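Local coordinates for protein chitinase (Paenibacillus sp. FPU-7, PDB 5GZT) that probably hydrolyses internal beta-1,4 linkages between N-acetylglucosamine units of chitin, using two glycoside hydrolase family 18 domains in one chain, at residues Ala532-Asn540 with Ala552-Val563; Thr602-Lys613 with Glu633-Leu642. All blocks are in the same frame, centred on the assembly; numbering follows the deposited sequence.

Contact 1: Ala532-Asn540 with Ala552-Val563; sequences AFYSRVWQN and AGSQAGSPGTIV
The side-chain amide of Gln-555 takes hold of the backbone N and O of Gln-539 where an antiparallel edge pairing gives way to a loop. The strand 534-538 and the short 561-563 belong to the antiparallel sheet inserted after barrel strand 527-532, consistent with the α+β insertion of many family 18 chitinases, and 561-563 is an outermost strand of it. Along Gln-555, CB points away from 532-540, but the chain folds at chi2 (-55°) and returns the amide to the strand. There CD lies 3.7 Å from Gln-539 N, and the two ends of the amide divide the work. OE1 uses a lone pair in the carbonyl plane to take Gln-539 N at 2.9 Å, nearly straight at 169°. NE2 gives one N-H to Gln-539 O and the other to Gly-553 O, so three bonds fix the rotation of the amide. In effect the side chain copies the backbone pairing of a neighbouring strand. A water on OE1 also joins Val-537 O and Ser-558 OG.

Nearer the barrel, Ile-562 O is gripped twice by Ser-535, from its N and from OG on an in-plane lone pair. On the same side of the strands, Val-537 CG2 packs on Ile-562 CD1 at 3.6 Å. On the opposite face, which also carries Tyr-534, Thr-561 CG2 sits over the centre of the Arg-536 guanidinium, 3.3 Å from CZ, while Arg-536 NE pairs with Asp-485. At the far end Asn-540 ND2 reaches Ser-554 O at 2.8 Å, its partner lying in the amide plane.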
loop_
_atom_site.group_PDB
_atom_site.type_symbol
_atom_site.label_atom_id
_atom_site.label_comp_id
_atom_site.label_asym_id
_atom_site.label_seq_id
_atom_site.Cartn_x
_atom_site.Cartn_y
_atom_site.Cartn_z
ATOM N N ALA B 532 -10.305 -2.455 -6.655
ATOM C CA ALA B 532 -10.421 -1.669 -7.886
ATOM C C ALA B 532 -11.153 -0.353 -7.701
ATOM O O ALA B 532 -12.193 -0.315 -7.015
ATOM C CB ALA B 532 -11.126 -2.498 -8.927
ATOM N N PHE B 533 -10.708 0.701 -8.388
ATOM C CA PHE B 533 -11.334 1.997 -8.356
ATOM C C PHE B 533 -12.099 2.203 -9.623
ATOM O O PHE B 533 -12.315 3.378 -10.106
ATOM C CB PHE B 533 -10.329 3.124 -8.116
ATOM C CG PHE B 533 -9.682 3.143 -6.729
ATOM C CD1 PHE B 533 -9.854 2.170 -5.778
ATOM C CD2 PHE B 533 -8.860 4.238 -6.398
ATOM C CE1 PHE B 533 -9.262 2.245 -4.546
ATOM C CE2 PHE B 533 -8.245 4.314 -5.165
ATOM C CZ PHE B 533 -8.400 3.292 -4.261
ATOM N N TYR B 534 -12.607 1.078 -10.151
ATOM C CA TYR B 534 -13.410 1.077 -11.344
ATOM C C TYR B 534 -14.402 -0.078 -11.291
ATOM O O TYR B 534 -14.321 -0.959 -10.387
ATOM C CB TYR B 534 -12.505 1.045 -12.598
ATOM C CG TYR B 534 -11.827 -0.303 -12.739
ATOM C CD1 TYR B 534 -10.675 -0.593 -12.055
ATOM C CD2 TYR B 534 -12.427 -1.321 -13.465
ATOM C CE1 TYR B 534 -10.113 -1.900 -12.093
ATOM C CE2 TYR B 534 -11.852 -2.598 -13.538
ATOM C CZ TYR B 534 -10.693 -2.871 -12.834
ATOM O OH TYR B 534 -10.179 -4.139 -12.885
ATOM N N SER B 535 -15.406 -0.016 -12.147
ATOM C CA SER B 535 -16.443 -0.985 -12.209
ATOM C C SER B 535 -16.336 -1.848 -13.485
ATOM O O SER B 535 -15.706 -1.418 -14.476
ATOM C CB SER B 535 -17.777 -0.285 -12.286
ATOM O OG SER B 535 -17.840 0.579 -13.402
ATOM N N ARG B 536 -17.026 -2.973 -13.467
ATOM C CA ARG B 536 -17.309 -3.792 -14.665
ATOM C C ARG B 536 -18.781 -3.667 -14.903
ATOM O O ARG B 536 -19.574 -3.702 -13.920
ATOM C CB ARG B 536 -16.916 -5.266 -14.480
ATOM C CG ARG B 536 -15.425 -5.445 -14.498
ATOM C CD ARG B 536 -14.967 -5.536 -15.997
ATOM N NE ARG B 536 -13.522 -5.418 -16.117
ATOM C CZ ARG B 536 -12.905 -5.161 -17.258
ATOM N NH1 ARG B 536 -13.565 -5.133 -18.394
ATOM N NH2 ARG B 536 -11.636 -4.965 -17.244
ATOM N N VAL B 537 -19.147 -3.513 -16.190
ATOM C CA VAL B 537 -20.448 -3.155 -16.651
ATOM C C VAL B 537 -20.987 -4.253 -17.543
ATOM O O VAL B 537 -20.199 -4.819 -18.337
ATOM C CB VAL B 537 -20.367 -1.832 -17.464
ATOM C CG1 VAL B 537 -21.703 -1.389 -17.927
ATOM C CG2 VAL B 537 -19.811 -0.693 -16.614
ATOM N N TRP B 538 -22.288 -4.554 -17.419
ATOM C CA TRP B 538 -23.025 -5.354 -18.377
ATOM C C TRP B 538 -24.215 -4.559 -18.876
ATOM O O TRP B 538 -24.936 -3.952 -18.068
ATOM C CB TRP B 538 -23.602 -6.605 -17.762
ATOM C CG TRP B 538 -22.707 -7.727 -17.425
ATOM C CD1 TRP B 538 -22.732 -9.009 -18.001
ATOM C CD2 TRP B 538 -21.793 -7.817 -16.328
ATOM N NE1 TRP B 538 -21.864 -9.819 -17.344
ATOM C CE2 TRP B 538 -21.299 -9.135 -16.299
ATOM C CE3 TRP B 538 -21.417 -6.934 -15.299
ATOM C CZ2 TRP B 538 -20.388 -9.580 -15.319
ATOM C CZ3 TRP B 538 -20.489 -7.343 -14.355
ATOM C CH2 TRP B 538 -20.008 -8.679 -14.354
ATOM N N GLN B 539 -24.418 -4.535 -20.208
ATOM C CA GLN B 539 -25.618 -3.942 -20.812
ATOM C C GLN B 539 -26.593 -4.998 -21.217
ATOM O O GLN B 539 -26.277 -6.204 -21.212
ATOM C CB GLN B 539 -25.201 -3.065 -22.019
ATOM C CG GLN B 539 -24.475 -1.811 -21.576
ATOM C CD GLN B 539 -24.183 -0.841 -22.710
ATOM O OE1 GLN B 539 -24.083 -1.229 -23.893
ATOM N NE2 GLN B 539 -23.964 0.411 -22.340
ATOM N N ASN B 540 -27.806 -4.570 -21.512
ATOM C CA ASN B 540 -28.888 -5.475 -21.884
ATOM C C ASN B 540 -29.061 -6.648 -20.940
ATOM O O ASN B 540 -29.249 -7.804 -21.385
ATOM C CB ASN B 540 -28.682 -5.995 -23.359
ATOM C CG ASN B 540 -28.678 -4.838 -24.355
ATOM O OD1 ASN B 540 -29.570 -4.033 -24.353
ATOM N ND2 ASN B 540 -27.603 -4.653 -25.029
ATOM N N ALA B 552 -27.434 -11.476 -19.380
ATOM C CA ALA B 552 -27.154 -10.296 -20.179
ATOM C C ALA B 552 -27.052 -10.647 -21.666
ATOM O O ALA B 552 -26.407 -11.654 -22.028
ATOM C CB ALA B 552 -25.838 -9.737 -19.734
ATOM N N GLY B 553 -27.625 -9.781 -22.505
ATOM C CA GLY B 553 -27.544 -9.904 -23.978
ATOM C C GLY B 553 -26.285 -9.290 -24.555
ATOM O O GLY B 553 -25.149 -9.563 -24.126
ATOM N N SER B 554 -26.469 -8.444 -25.528
ATOM C CA SER B 554 -25.346 -7.982 -26.307
ATOM C C SER B 554 -24.576 -6.933 -25.567
ATOM O O SER B 554 -25.146 -5.972 -25.154
ATOM C CB SER B 554 -25.826 -7.377 -27.678
ATOM O OG SER B 554 -24.832 -6.544 -28.273
ATOM N N GLN B 555 -23.254 -7.069 -25.544
ATOM C CA GLN B 555 -22.331 -6.073 -25.017
ATOM C C GLN B 555 -21.690 -5.120 -26.049
ATOM O O GLN B 555 -20.738 -4.389 -25.727
ATOM C CB GLN B 555 -21.258 -6.828 -24.244
ATOM C CG GLN B 555 -21.836 -7.822 -23.236
ATOM C CD GLN B 555 -22.797 -7.082 -22.295
ATOM O OE1 GLN B 555 -22.428 -6.018 -21.746
ATOM N NE2 GLN B 555 -24.036 -7.551 -22.206
ATOM N N ALA B 556 -22.218 -5.113 -27.283
ATOM C CA ALA B 556 -21.733 -4.258 -28.408
ATOM C C ALA B 556 -21.474 -2.827 -28.081
ATOM O O ALA B 556 -20.408 -2.292 -28.301
ATOM C CB ALA B 556 -22.778 -4.280 -29.518
ATOM N N GLY B 557 -22.444 -2.120 -27.606
ATOM C CA GLY B 557 -22.096 -0.735 -27.203
ATOM C C GLY B 557 -21.277 -0.528 -25.906
ATOM O O GLY B 557 -21.062 0.603 -25.494
ATOM N N SER B 558 -20.828 -1.577 -25.234
ATOM C CA SER B 558 -20.640 -1.412 -23.773
ATOM C C SER B 558 -19.406 -0.634 -23.503
ATOM O O SER B 558 -18.406 -0.911 -24.100
ATOM C CB SER B 558 -20.614 -2.779 -23.004
ATOM O OG SER B 558 -20.286 -2.607 -21.601
ATOM N N PRO B 559 -19.404 0.241 -22.488
ATOM C CA PRO B 559 -18.089 0.808 -22.137
ATOM C C PRO B 559 -17.136 -0.185 -21.543
ATOM O O PRO B 559 -15.901 0.070 -21.441
ATOM C CB PRO B 559 -18.449 1.871 -21.073
ATOM C CG PRO B 559 -19.778 1.437 -20.486
ATOM C CD PRO B 559 -20.493 0.829 -21.684
ATOM N N GLY B 560 -17.685 -1.296 -21.056
ATOM C CA GLY B 560 -16.847 -2.293 -20.327
ATOM C C GLY B 560 -16.595 -1.988 -18.848
ATOM O O GLY B 560 -16.904 -2.852 -17.953
ATOM N N THR B 561 -15.927 -0.846 -18.618
ATOM C CA THR B 561 -15.532 -0.338 -17.312
ATOM C C THR B 561 -15.941 1.128 -17.217
ATOM O O THR B 561 -15.956 1.820 -18.195
ATOM C CB THR B 561 -14.040 -0.438 -16.975
ATOM O OG1 THR B 561 -13.302 0.323 -17.908
ATOM C CG2 THR B 561 -13.498 -1.901 -16.965
ATOM N N ILE B 562 -16.340 1.554 -16.025
ATOM C CA ILE B 562 -16.563 2.965 -15.708
ATOM C C ILE B 562 -15.804 3.277 -14.428
ATOM O O ILE B 562 -15.975 2.604 -13.437
ATOM C CB ILE B 562 -18.071 3.231 -15.511
ATOM C CG1 ILE B 562 -18.844 2.916 -16.752
ATOM C CG2 ILE B 562 -18.306 4.701 -15.151
ATOM C CD1 ILE B 562 -20.359 2.887 -16.607
ATOM N N VAL B 563 -14.954 4.298 -14.413
ATOM C CA VAL B 563 -14.075 4.587 -13.309
ATOM C C VAL B 563 -14.914 5.148 -12.141
ATOM O O VAL B 563 -16.040 5.682 -12.334
ATOM C CB VAL B 563 -12.921 5.517 -13.711
ATOM C CG1 VAL B 563 -12.172 4.971 -14.964
ATOM C CG2 VAL B 563 -13.423 6.944 -13.980
HETATM O O HOH W 1 -15.884 -5.475 -20.004
HETATM O O HOH W 2 -20.074 -5.148 -21.034
HETATM O O HOH W 3 -17.509 -5.879 -18.311
HETATM O O HOH W 4 -24.377 -3.367 -25.428
#

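Contact 2: Thr602-Lys613 with Glu633-Leu642; sequences TASAAYKAEYIK and ELANTIYSRL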
loop_
_atom_site.group_PDB
_atom_site.type_symbol
_atom_site.label_atom_id
_atom_site.label_comp_id
_atom_site.label_asym_id
_atom_site.label_seq_id
_atom_site.Cartn_x
_atom_site.Cartn_y
_atom_site.Cartn_z
ATOM N N THR B 602 -16.974 2.498 -0.438
ATOM C CA THR B 602 -16.472 2.706 0.826
ATOM C C THR B 602 -16.713 1.488 1.688
ATOM O O THR B 602 -15.880 1.174 2.596
ATOM C CB THR B 602 -17.078 3.958 1.443
ATOM O OG1 THR B 602 -18.464 3.917 1.335
ATOM C CG2 THR B 602 -16.591 5.192 0.735
ATOM N N ALA B 603 -17.876 0.906 1.540
ATOM C CA ALA B 603 -18.215 -0.277 2.340
ATOM C C ALA B 603 -17.401 -1.552 1.964
ATOM O O ALA B 603 -16.918 -2.261 2.852
ATOM C CB ALA B 603 -19.726 -0.563 2.260
ATOM N N SER B 604 -17.268 -1.842 0.664
ATOM C CA SER B 604 -16.522 -2.998 0.201
ATOM C C SER B 604 -15.044 -2.804 0.562
ATOM O O SER B 604 -14.407 -3.802 0.989
ATOM C CB SER B 604 -16.729 -3.333 -1.291
ATOM O OG SER B 604 -16.108 -2.401 -2.136
ATOM N N ALA B 605 -14.505 -1.577 0.449
ATOM C CA ALA B 605 -13.181 -1.305 0.897
ATOM C C ALA B 605 -13.017 -1.622 2.400
ATOM O O ALA B 605 -11.996 -2.236 2.765
ATOM C CB ALA B 605 -12.682 0.068 0.584
ATOM N N ALA B 606 -14.017 -1.328 3.220
ATOM C CA ALA B 606 -13.890 -1.623 4.658
ATOM C C ALA B 606 -13.956 -3.131 4.932
ATOM O O ALA B 606 -13.159 -3.606 5.661
ATOM C CB ALA B 606 -14.931 -0.926 5.490
ATOM N N TYR B 607 -14.825 -3.868 4.252
ATOM C CA TYR B 607 -14.857 -5.316 4.399
ATOM C C TYR B 607 -13.583 -6.011 3.924
ATOM O O TYR B 607 -13.125 -6.957 4.583
ATOM C CB TYR B 607 -16.099 -5.924 3.747
ATOM C CG TYR B 607 -17.298 -5.810 4.649
ATOM C CD1 TYR B 607 -17.433 -6.669 5.751
ATOM C CD2 TYR B 607 -18.198 -4.748 4.537
ATOM C CE1 TYR B 607 -18.496 -6.562 6.596
ATOM C CE2 TYR B 607 -19.244 -4.606 5.420
ATOM C CZ TYR B 607 -19.435 -5.525 6.410
ATOM O OH TYR B 607 -20.501 -5.381 7.275
ATOM N N LYS B 608 -12.947 -5.422 2.926
ATOM C CA LYS B 608 -11.759 -5.930 2.340
ATOM C C LYS B 608 -10.558 -5.692 3.239
ATOM O O LYS B 608 -9.772 -6.633 3.462
ATOM C CB LYS B 608 -11.609 -5.317 0.989
ATOM C CG LYS B 608 -10.844 -6.011 -0.058
ATOM C CD LYS B 608 -11.773 -6.010 -1.295
ATOM C CE LYS B 608 -11.081 -5.667 -2.471
ATOM N NZ LYS B 608 -11.970 -6.003 -3.625
ATOM N N ALA B 609 -10.445 -4.495 3.785
ATOM C CA ALA B 609 -9.489 -4.190 4.808
ATOM C C ALA B 609 -9.664 -5.122 6.042
ATOM O O ALA B 609 -8.643 -5.614 6.611
ATOM C CB ALA B 609 -9.595 -2.713 5.242
ATOM N N GLU B 610 -10.893 -5.345 6.480
ATOM C CA GLU B 610 -11.126 -6.240 7.568
ATOM C C GLU B 610 -10.752 -7.706 7.205
ATOM O O GLU B 610 -10.212 -8.439 8.033
ATOM C CB GLU B 610 -12.513 -6.083 8.186
ATOM C CG GLU B 610 -12.859 -4.687 8.712
ATOM C CD GLU B 610 -11.923 -4.142 9.841
ATOM O OE1 GLU B 610 -11.314 -4.965 10.555
ATOM O OE2 GLU B 610 -11.772 -2.885 10.022
ATOM N N TYR B 611 -10.948 -8.133 5.979
ATOM C CA TYR B 611 -10.510 -9.453 5.605
ATOM C C TYR B 611 -8.979 -9.595 5.720
ATOM O O TYR B 611 -8.495 -10.580 6.205
ATOM C CB TYR B 611 -10.959 -9.760 4.205
ATOM C CG TYR B 611 -10.658 -11.123 3.711
ATOM C CD1 TYR B 611 -9.442 -11.421 3.116
ATOM C CD2 TYR B 611 -11.567 -12.150 3.866
ATOM C CE1 TYR B 611 -9.176 -12.712 2.664
ATOM C CE2 TYR B 611 -11.333 -13.400 3.368
ATOM C CZ TYR B 611 -10.085 -13.695 2.833
ATOM O OH TYR B 611 -9.819 -14.956 2.337
ATOM N N ILE B 612 -8.273 -8.581 5.274
ATOM C CA ILE B 612 -6.851 -8.531 5.284
ATOM C C ILE B 612 -6.378 -8.649 6.731
ATOM O O ILE B 612 -5.525 -9.487 7.044
ATOM C CB ILE B 612 -6.340 -7.195 4.682
ATOM C CG1 ILE B 612 -6.397 -7.249 3.105
ATOM C CG2 ILE B 612 -4.896 -6.879 5.201
ATOM C CD1 ILE B 612 -6.456 -5.860 2.507
ATOM N N LYS B 613 -6.916 -7.829 7.612
ATOM C CA LYS B 613 -6.503 -7.885 9.025
ATOM C C LYS B 613 -6.835 -9.205 9.673
ATOM O O LYS B 613 -5.969 -9.732 10.426
ATOM C CB LYS B 613 -7.106 -6.766 9.836
ATOM C CG LYS B 613 -6.747 -5.421 9.254
ATOM C CD LYS B 613 -6.797 -4.276 10.236
ATOM C CE LYS B 613 -8.185 -3.960 10.681
ATOM N NZ LYS B 613 -8.085 -3.215 11.986
ATOM N N GLU B 633 -12.027 9.305 -1.505
ATOM C CA GLU B 633 -12.633 8.592 -0.399
ATOM C C GLU B 633 -12.201 7.114 -0.281
ATOM O O GLU B 633 -12.258 6.583 0.822
ATOM C CB GLU B 633 -14.176 8.699 -0.345
ATOM C CG GLU B 633 -14.955 7.956 -1.371
ATOM C CD GLU B 633 -16.433 8.259 -1.336
ATOM O OE1 GLU B 633 -16.857 8.864 -0.365
ATOM O OE2 GLU B 633 -17.147 7.854 -2.271
ATOM N N LEU B 634 -11.910 6.461 -1.393
ATOM C CA LEU B 634 -11.486 5.065 -1.337
ATOM C C LEU B 634 -10.093 4.905 -0.728
ATOM O O LEU B 634 -9.900 4.077 0.210
ATOM C CB LEU B 634 -11.567 4.357 -2.702
ATOM C CG LEU B 634 -13.025 4.333 -3.317
ATOM C CD1 LEU B 634 -13.063 3.512 -4.547
ATOM C CD2 LEU B 634 -14.092 3.811 -2.384
ATOM N N ALA B 635 -9.147 5.662 -1.231
ATOM C CA ALA B 635 -7.829 5.725 -0.595
ATOM C C ALA B 635 -7.922 6.063 0.870
ATOM O O ALA B 635 -7.317 5.363 1.663
ATOM C CB ALA B 635 -6.926 6.704 -1.314
ATOM N N ASN B 636 -8.727 7.059 1.264
ATOM C CA ASN B 636 -8.793 7.419 2.674
ATOM C C ASN B 636 -9.415 6.342 3.538
ATOM O O ASN B 636 -9.033 6.161 4.743
ATOM C CB ASN B 636 -9.615 8.700 2.889
ATOM C CG ASN B 636 -8.963 9.921 2.302
ATOM O OD1 ASN B 636 -7.773 9.926 1.961
ATOM N ND2 ASN B 636 -9.784 10.949 2.085
ATOM N N THR B 637 -10.424 5.663 2.979
ATOM C CA THR B 637 -11.112 4.604 3.700
ATOM C C THR B 637 -10.168 3.451 3.992
ATOM O O THR B 637 -10.133 2.836 5.138
ATOM C CB THR B 637 -12.331 4.048 2.867
ATOM O OG1 THR B 637 -13.297 5.078 2.600
ATOM C CG2 THR B 637 -12.975 2.951 3.600
ATOM N N ILE B 638 -9.421 3.121 2.955
ATOM C CA ILE B 638 -8.431 2.048 3.056
ATOM C C ILE B 638 -7.382 2.308 4.150
ATOM O O ILE B 638 -7.187 1.453 5.063
ATOM C CB ILE B 638 -7.834 1.727 1.696
ATOM C CG1 ILE B 638 -8.911 1.079 0.825
ATOM C CG2 ILE B 638 -6.698 0.682 1.770
ATOM C CD1 ILE B 638 -8.587 0.945 -0.652
ATOM N N TYR B 639 -6.747 3.480 4.118
ATOM C CA TYR B 639 -5.875 3.915 5.167
ATOM C C TYR B 639 -6.540 3.907 6.538
ATOM O O TYR B 639 -5.930 3.357 7.503
ATOM C CB TYR B 639 -5.279 5.325 4.870
ATOM C CG TYR B 639 -4.241 5.705 5.895
ATOM C CD1 TYR B 639 -2.943 5.263 5.803
ATOM C CD2 TYR B 639 -4.582 6.508 6.973
ATOM C CE1 TYR B 639 -2.017 5.595 6.792
ATOM C CE2 TYR B 639 -3.679 6.854 7.939
ATOM C CZ TYR B 639 -2.413 6.377 7.865
ATOM O OH TYR B 639 -1.538 6.719 8.876
ATOM N N SER B 640 -7.743 4.471 6.675
ATOM C CA SER B 640 -8.384 4.516 8.006
ATOM C C SER B 640 -8.581 3.142 8.602
ATOM O O SER B 640 -8.509 2.967 9.813
ATOM C CB SER B 640 -9.767 5.184 8.001
ATOM O OG SER B 640 -9.588 6.504 7.693
ATOM N N ARG B 641 -8.938 2.208 7.748
ATOM C CA ARG B 641 -9.258 0.851 8.198
ATOM C C ARG B 641 -8.045 0.096 8.603
ATOM O O ARG B 641 -8.056 -0.561 9.647
ATOM C CB ARG B 641 -9.973 0.109 7.109
ATOM C CG ARG B 641 -11.394 0.570 7.039
ATOM C CD ARG B 641 -12.173 -0.308 8.030
ATOM N NE ARG B 641 -13.461 0.277 8.315
ATOM C CZ ARG B 641 -14.331 -0.228 9.162
ATOM N NH1 ARG B 641 -14.084 -1.379 9.779
ATOM N NH2 ARG B 641 -15.457 0.424 9.372
ATOM N N LEU B 642 -6.978 0.190 7.822
ATOM C CA LEU B 642 -5.796 -0.551 8.156
ATOM C C LEU B 642 -4.989 0.074 9.221
ATOM O O LEU B 642 -4.199 -0.611 9.804
ATOM C CB LEU B 642 -4.876 -0.780 6.969
ATOM C CG LEU B 642 -5.300 -1.803 5.941
ATOM C CD1 LEU B 642 -4.157 -1.901 4.953
ATOM C CD2 LEU B 642 -5.610 -3.176 6.498
HETATM O O HOH W 5 -10.150 -1.406 11.266
#
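Arg-641 lies across the small side chains of Ala-606 and Ala-609, in the interface of a helix pair crossing at -30° with axes 9.0 Å apart. Both helices belong to the outer layer of the first TIM barrel, and Ile-612 and Ile-638 also touch strand 619-623. The tight part is made by alanines. Ala-609 CB meets Arg-641 CB at 3.4 Å, and Ala-605 CB rests against Ile-638 CG1. A bend at chi2 of Arg-641 (-88°) turns its chain back along the other helix, so that Ala-606 CB covers one face of the guanidinium, nearer NE than the centre of the group. Leu-642 reaches in with CD2, which touches Ile-612 CG2 and, at 3.7 Å, Lys-613 CG. At the start of the pair Thr-602 CG2 lies 3.7 Å from Glu-633 CD, whose carboxylate is held by Tyr-564 and Arg-712.

At the polar margin, Arg-641 NH1 reaches Glu-610 OE2 at 2.8 Å, approaching from above the carboxylate plane; the two flat groups stand 82° apart, and this is a single-bond salt bridge. The Lys-613 side is looser: one water links Glu-610 OE2, Lys-613 NZ and Arg-641 O, while Lys-613 NZ keeps a long 3.9 Å salt bridge to Glu-610 OE1. Placed between an arginine and a lysine, the carboxylate of Glu-610 is probably stabilised in its charged form, and in turn probably offsets part of the positive charge of Arg-641 and Lys-613.

Both segments of contact 1 precede those of contact 2 in the sequence, and the contact centres are 24 Å apart. They meet through Phe-533, whose CE1 packs on Leu-634 CB at 3.6 Å and whose ring also stacks on Tyr-622 of barrel strand 619-623. Contact 1 belongs to the antiparallel sheet that the chain builds on leaving strand 527-532; its strand 596-598 leads into helix 602-614, the first partner of contact 2. Strand 619-623 comes between the two helices in sequence and lies beneath them, touched by Ile-612 and Ile-638. Glu-600 ties the parts together, bonding Ala-532 N, Ser-604 OG and Lys-608 NZ. The inserted sheet and the closing helices are thus joined within the first family 18 domain.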